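Long-range contacts in putative isochorismatase (PDB 3UAO), which hydrolyses maleamate, acting as the maleamate amidohydrolase of nicotinate (vitamin B3) degradation in Bordetella bronchiseptica: residues Lys42-Leu47 and Gly158-Leu163; Arg186-Ser191 and Tyr213-Thr218. All coordinates share one frame; numbering follows the deposited sequence.

Contact 1 of 2, residues Lys42-Leu47 and Gly158-Leu163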
loop_
_atom_site.group_PDB
_atom_site.type_symbol
_atom_site.label_atom_id
_atom_site.label_comp_id
_atom_site.label_asym_id
_atom_site.label_seq_id
_atom_site.Cartn_x
_atom_site.Cartn_y
_atom_site.Cartn_z
ATOM N N LYS A 42 -4.477 4.641 -24.010
ATOM C CA LYS A 42 -3.447 3.644 -24.331
ATOM C C LYS A 42 -3.779 2.215 -23.862
ATOM O O LYS A 42 -3.998 1.963 -22.683
ATOM C CB LYS A 42 -2.135 4.081 -23.687
ATOM C CG LYS A 42 -0.895 3.521 -24.334
ATOM C CD LYS A 42 0.263 3.560 -23.360
ATOM C CE LYS A 42 1.527 2.846 -23.912
ATOM N NZ LYS A 42 2.544 2.770 -22.843
ATOM N N ALA A 43 -3.763 1.289 -24.812
ATOM C CA ALA A 43 -3.996 -0.128 -24.586
ATOM C C ALA A 43 -2.778 -0.706 -23.904
ATOM O O ALA A 43 -1.726 -0.091 -23.957
ATOM C CB ALA A 43 -4.232 -0.836 -25.925
ATOM N N PRO A 44 -2.910 -1.882 -23.255
ATOM C CA PRO A 44 -4.166 -2.640 -23.092
ATOM C C PRO A 44 -5.164 -1.904 -22.219
ATOM O O PRO A 44 -4.762 -1.193 -21.302
ATOM C CB PRO A 44 -3.717 -3.965 -22.417
ATOM C CG PRO A 44 -2.276 -4.062 -22.664
ATOM C CD PRO A 44 -1.745 -2.660 -22.784
ATOM N N TYR A 45 -6.448 -2.074 -22.512
ATOM C CA TYR A 45 -7.512 -1.495 -21.687
ATOM C C TYR A 45 -8.082 -2.467 -20.673
ATOM O O TYR A 45 -7.986 -3.675 -20.823
ATOM C CB TYR A 45 -8.666 -1.001 -22.534
ATOM C CG TYR A 45 -8.239 0.015 -23.520
ATOM C CD1 TYR A 45 -7.987 1.291 -23.119
ATOM C CD2 TYR A 45 -8.068 -0.315 -24.881
ATOM C CE1 TYR A 45 -7.571 2.234 -24.023
ATOM C CE2 TYR A 45 -7.644 0.607 -25.783
ATOM C CZ TYR A 45 -7.402 1.890 -25.347
ATOM O OH TYR A 45 -6.964 2.858 -26.206
ATOM N N GLY A 46 -8.700 -1.897 -19.651
ATOM C CA GLY A 46 -9.405 -2.623 -18.623
ATOM C C GLY A 46 -10.600 -1.813 -18.177
ATOM O O GLY A 46 -10.773 -0.632 -18.559
ATOM N N LEU A 47 -11.441 -2.447 -17.378
ATOM C CA LEU A 47 -12.698 -1.863 -16.946
ATOM C C LEU A 47 -12.874 -2.171 -15.475
ATOM O O LEU A 47 -12.794 -3.314 -15.050
ATOM C CB LEU A 47 -13.894 -2.427 -17.758
ATOM C CG LEU A 47 -15.335 -2.127 -17.295
ATOM C CD1 LEU A 47 -15.674 -0.676 -17.441
ATOM C CD2 LEU A 47 -16.321 -2.963 -18.055
ATOM N N GLY A 158 -0.897 -6.236 -17.245
ATOM C CA GLY A 158 -0.280 -5.229 -18.086
ATOM C C GLY A 158 -1.170 -4.080 -18.537
ATOM O O GLY A 158 -0.893 -3.457 -19.580
ATOM N N VAL A 159 -2.189 -3.741 -17.727
ATOM C CA VAL A 159 -3.195 -2.741 -18.107
ATOM C C VAL A 159 -2.680 -1.316 -18.037
ATOM O O VAL A 159 -2.161 -0.887 -17.001
ATOM C CB VAL A 159 -4.486 -2.890 -17.266
ATOM C CG1 VAL A 159 -5.392 -1.655 -17.410
ATOM C CG2 VAL A 159 -5.220 -4.183 -17.678
ATOM N N GLN A 160 -2.830 -0.576 -19.130
ATOM C CA GLN A 160 -2.306 0.803 -19.221
ATOM C C GLN A 160 -3.375 1.825 -18.916
ATOM O O GLN A 160 -3.111 2.798 -18.243
ATOM C CB GLN A 160 -1.735 1.079 -20.620
ATOM C CG GLN A 160 -0.423 0.348 -20.914
ATOM C CD GLN A 160 0.708 0.942 -20.148
ATOM O OE1 GLN A 160 0.975 0.558 -19.017
ATOM N NE2 GLN A 160 1.371 1.923 -20.746
ATOM N N THR A 161 -4.569 1.599 -19.451
ATOM C CA THR A 161 -5.729 2.456 -19.296
ATOM C C THR A 161 -6.942 1.683 -18.712
ATOM O O THR A 161 -7.319 0.611 -19.189
ATOM C CB THR A 161 -6.140 3.030 -20.662
ATOM O OG1 THR A 161 -5.064 3.799 -21.229
ATOM C CG2 THR A 161 -7.401 3.888 -20.549
ATOM N N LEU A 162 -7.576 2.254 -17.707
ATOM C CA LEU A 162 -8.680 1.641 -17.016
ATOM C C LEU A 162 -9.952 2.477 -17.138
ATOM O O LEU A 162 -10.013 3.610 -16.697
ATOM C CB LEU A 162 -8.293 1.511 -15.526
ATOM C CG LEU A 162 -9.282 0.853 -14.562
ATOM C CD1 LEU A 162 -9.451 -0.623 -14.997
ATOM C CD2 LEU A 162 -8.862 0.995 -13.104
ATOM N N LEU A 163 -10.991 1.911 -17.726
ATOM C CA LEU A 163 -12.273 2.589 -17.796
ATOM C C LEU A 163 -12.943 2.396 -16.430
ATOM O O LEU A 163 -12.892 1.312 -15.857
ATOM C CB LEU A 163 -13.125 2.014 -18.928
ATOM C CG LEU A 163 -12.760 2.417 -20.391
ATOM C CD1 LEU A 163 -11.419 1.822 -20.870
ATOM C CD2 LEU A 163 -13.876 2.044 -21.345
#
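With OG1 of Thr-161 anti to its own carbonyl carbon (chi1 -60°), the hydroxyl reaches Lys-42 and the methyl is left for Tyr-45. Thr-161 OG1 donates to Lys-42 O at 2.6 Å, approaching 27° out of the carbonyl plane. The methyl CG2 lies at the edge of the Tyr-45 ring, 3.7 Å from Tyr-45 CD1, and the two side chains run side by side. Pro-44, which follows a cis peptide bond, presents its carbonyl to two successive amides: Gln-160 N binds Pro-44 O at 3.0 Å, and Thr-161 N adds a long, weak bond to the same oxygen. Farther along, the pairing is that of regular parallel strands, with Gly-46 N bound to Thr-161 O at 2.9 Å and Leu-163 N to Gly-46 O at 2.7 Å. The short axes of 45-47 and 161-163 pass 4.4 Å apart at 30°. Gly-46 brings no side chain to this pairing, and Leu-162 CD1 packs 3.6 Å from Gly-46 C. On the face carrying Tyr-45 and Leu-47, Leu-163 CB meets Leu-47 CD1 at 4.0 Å. These two strands lie in the middle of the six-stranded parallel sheet of the isochorismatase fold: Leu-47 bonds onward to strand 87-93 and packs on helix 67-84, while Gln-160 and Leu-162 bond to strand 186-195.

Contact 2 of 2, residues Arg186-Ser191 and Tyr213-Thr218; sequences RPLVLS and YAAVMT
Leu-188 and Met-217 meet at about a right angle, with Leu-188 CD2 3.5 Å from Met-217 CG. Met-217 sets CG between its backbone N and carbonyl carbon (chi1 59°); CD1 extends the Leu-188 chain, and the branching CD2 makes the contact. On the face bearing Val-189 and Val-216, methyl meets methine: Val-216 CG2 lies 4.0 Å from Val-189 CB. Ala-214, just before the strand, adds its methyl to this apolar patch, with CB 3.6 Å from Val-189 CG2 and 3.8 Å from Pro-187 CB.

The backbone ladder sets these positions. Ala-215 N binds Pro-187 O, Val-189 N binds Ala-215 O at 2.7 Å, and Met-217 N binds Val-189 O at a longer 3.2 Å. Ala-215 thus bonds to both residues flanking Leu-188, and Val-189 to both flanking Val-216, the parallel pattern; the axes of 186-190 and 215-217 make an angle of 20°. At the far end Ser-191 N reaches Met-217 O at 2.9 Å from well above the carbonyl plane (46° out of it), where the chain turns a corner. Beyond it Thr-218 takes the N-cap position of helix 219-224; Thr-218 OG1 is hydrogen-bonded to Asp-220 OD1, and Thr-218 CG2 packs 3.4 Å from Ser-191 OG.

The pair closes the beta-alpha-beta unit of strand 186-195, helix 199-212 and strand 215-217, the last being an outermost strand of the sheet within this chain. Helix 219-224 covers Leu-188, Leu-190 and Met-217 through Ala-222, Val-177 of helix 174-182 packs on Val-189, and Lys-108 NZ of a neighbouring subunit is hydrogen-bonded to Ala-214 O.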
loop_
_atom_site.group_PDB
_atom_site.type_symbol
_atom_site.label_atom_id
_atom_site.label_comp_id
_atom_site.label_asym_id
_atom_site.label_seq_id
_atom_site.Cartn_x
_atom_site.Cartn_y
_atom_site.Cartn_z
ATOM N N ARG A 186 -3.969 4.952 -16.576
ATOM C CA ARG A 186 -4.654 6.130 -17.140
ATOM C C ARG A 186 -6.116 5.870 -16.882
ATOM O O ARG A 186 -6.653 4.909 -17.461
ATOM C CB ARG A 186 -4.375 6.243 -18.634
ATOM C CG ARG A 186 -2.895 6.516 -18.925
ATOM C CD ARG A 186 -2.467 6.073 -20.305
ATOM N NE ARG A 186 -1.036 6.243 -20.479
ATOM C CZ ARG A 186 -0.455 7.220 -21.170
ATOM N NH1 ARG A 186 -1.149 8.146 -21.815
ATOM N NH2 ARG A 186 0.858 7.263 -21.243
ATOM N N PRO A 187 -6.756 6.658 -15.977
ATOM C CA PRO A 187 -8.179 6.440 -15.794
ATOM C C PRO A 187 -8.996 7.106 -16.899
ATOM O O PRO A 187 -8.690 8.234 -17.321
ATOM C CB PRO A 187 -8.494 7.097 -14.418
ATOM C CG PRO A 187 -7.112 7.605 -13.866
ATOM C CD PRO A 187 -6.254 7.738 -15.102
ATOM N N LEU A 188 -10.029 6.392 -17.365
ATOM C CA LEU A 188 -11.011 6.909 -18.302
ATOM C C LEU A 188 -12.369 6.840 -17.593
ATOM O O LEU A 188 -13.001 5.776 -17.517
ATOM C CB LEU A 188 -11.021 6.051 -19.572
ATOM C CG LEU A 188 -11.556 6.658 -20.874
ATOM C CD1 LEU A 188 -11.399 5.665 -22.020
ATOM C CD2 LEU A 188 -12.994 7.165 -20.755
ATOM N N VAL A 189 -12.813 7.974 -17.060
ATOM C CA VAL A 189 -14.086 8.030 -16.355
ATOM C C VAL A 189 -15.256 8.141 -17.344
ATOM O O VAL A 189 -15.395 9.115 -18.071
ATOM C CB VAL A 189 -14.116 9.152 -15.325
ATOM C CG1 VAL A 189 -15.459 9.155 -14.585
ATOM C CG2 VAL A 189 -12.947 8.952 -14.339
ATOM N N LEU A 190 -16.071 7.104 -17.382
ATOM C CA LEU A 190 -17.251 7.080 -18.183
ATOM C C LEU A 190 -18.304 7.982 -17.531
ATOM O O LEU A 190 -19.006 7.548 -16.624
ATOM C CB LEU A 190 -17.778 5.654 -18.262
ATOM C CG LEU A 190 -17.195 4.577 -19.182
ATOM C CD1 LEU A 190 -16.213 5.125 -20.265
ATOM C CD2 LEU A 190 -16.648 3.327 -18.393
ATOM N N SER A 191 -18.405 9.229 -18.004
ATOM C CA SER A 191 -19.267 10.249 -17.396
ATOM C C SER A 191 -20.737 9.868 -17.329
ATOM O O SER A 191 -21.453 10.398 -16.485
ATOM C CB SER A 191 -19.164 11.586 -18.141
ATOM O OG SER A 191 -19.486 11.447 -19.525
ATOM N N TYR A 213 -7.187 14.290 -12.900
ATOM C CA TYR A 213 -7.025 12.884 -12.574
ATOM C C TYR A 213 -7.359 11.874 -13.657
ATOM O O TYR A 213 -6.978 10.706 -13.523
ATOM C CB TYR A 213 -7.906 12.536 -11.389
ATOM C CG TYR A 213 -7.648 13.324 -10.146
ATOM C CD1 TYR A 213 -6.363 13.541 -9.698
ATOM C CD2 TYR A 213 -8.684 13.819 -9.403
ATOM C CE1 TYR A 213 -6.127 14.272 -8.572
ATOM C CE2 TYR A 213 -8.451 14.538 -8.264
ATOM C CZ TYR A 213 -7.171 14.755 -7.839
ATOM O OH TYR A 213 -6.910 15.479 -6.670
ATOM N N ALA A 214 -8.088 12.271 -14.694
ATOM C CA ALA A 214 -8.610 11.274 -15.651
ATOM C C ALA A 214 -8.961 11.874 -16.983
ATOM O O ALA A 214 -9.183 13.073 -17.107
ATOM C CB ALA A 214 -9.829 10.565 -15.086
ATOM N N ALA A 215 -8.979 11.022 -17.991
ATOM C CA ALA A 215 -9.737 11.328 -19.215
ATOM C C ALA A 215 -11.208 11.032 -18.870
ATOM O O ALA A 215 -11.527 10.042 -18.214
ATOM C CB ALA A 215 -9.249 10.488 -20.404
ATOM N N VAL A 216 -12.079 11.944 -19.291
ATOM C CA VAL A 216 -13.508 11.959 -18.943
ATOM C C VAL A 216 -14.350 12.144 -20.219
ATOM O O VAL A 216 -14.311 13.179 -20.864
ATOM C CB VAL A 216 -13.819 13.108 -17.927
ATOM C CG1 VAL A 216 -15.351 13.295 -17.716
ATOM C CG2 VAL A 216 -13.146 12.837 -16.628
ATOM N N MET A 217 -15.105 11.118 -20.569
ATOM C CA MET A 217 -15.953 11.169 -21.735
ATOM C C MET A 217 -17.168 10.235 -21.561
ATOM O O MET A 217 -17.182 9.370 -20.679
ATOM C CB MET A 217 -15.120 10.810 -22.983
ATOM C CG MET A 217 -14.435 9.427 -22.983
ATOM S SD MET A 217 -13.196 9.368 -24.323
ATOM C CE MET A 217 -11.854 10.263 -23.564
ATOM N N THR A 218 -18.182 10.421 -22.396
ATOM C CA THR A 218 -19.339 9.526 -22.432
ATOM C C THR A 218 -18.937 8.199 -23.064
ATOM O O THR A 218 -17.932 8.126 -23.771
ATOM C CB THR A 218 -20.517 10.147 -23.212
ATOM O OG1 THR A 218 -20.107 10.459 -24.545
ATOM C CG2 THR A 218 -20.986 11.412 -22.536
#

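How the contacts relate
Both contacts pair parallel strands of one sheet, and strands 161-167 and 186-195 are neighbours in it, so contact 1 and contact 2 abut: Leu-162 N lies 2.8 Å from Arg-186 O and Gln-160 O 2.9 Å from Arg-186 N, both probable hydrogen bonds. Contact 1 joins central strands, yet includes the exposed loop residues 42-44 and is only partly buried; contact 2 involves an outermost strand but has no exposed residue among those touching. Both have the parallel backbone ladder, but a threonine hydroxyl and a carbonyl shared by two amides mark the entry to contact 1, whereas contact 2 adds mostly aliphatic side chains to the ladder.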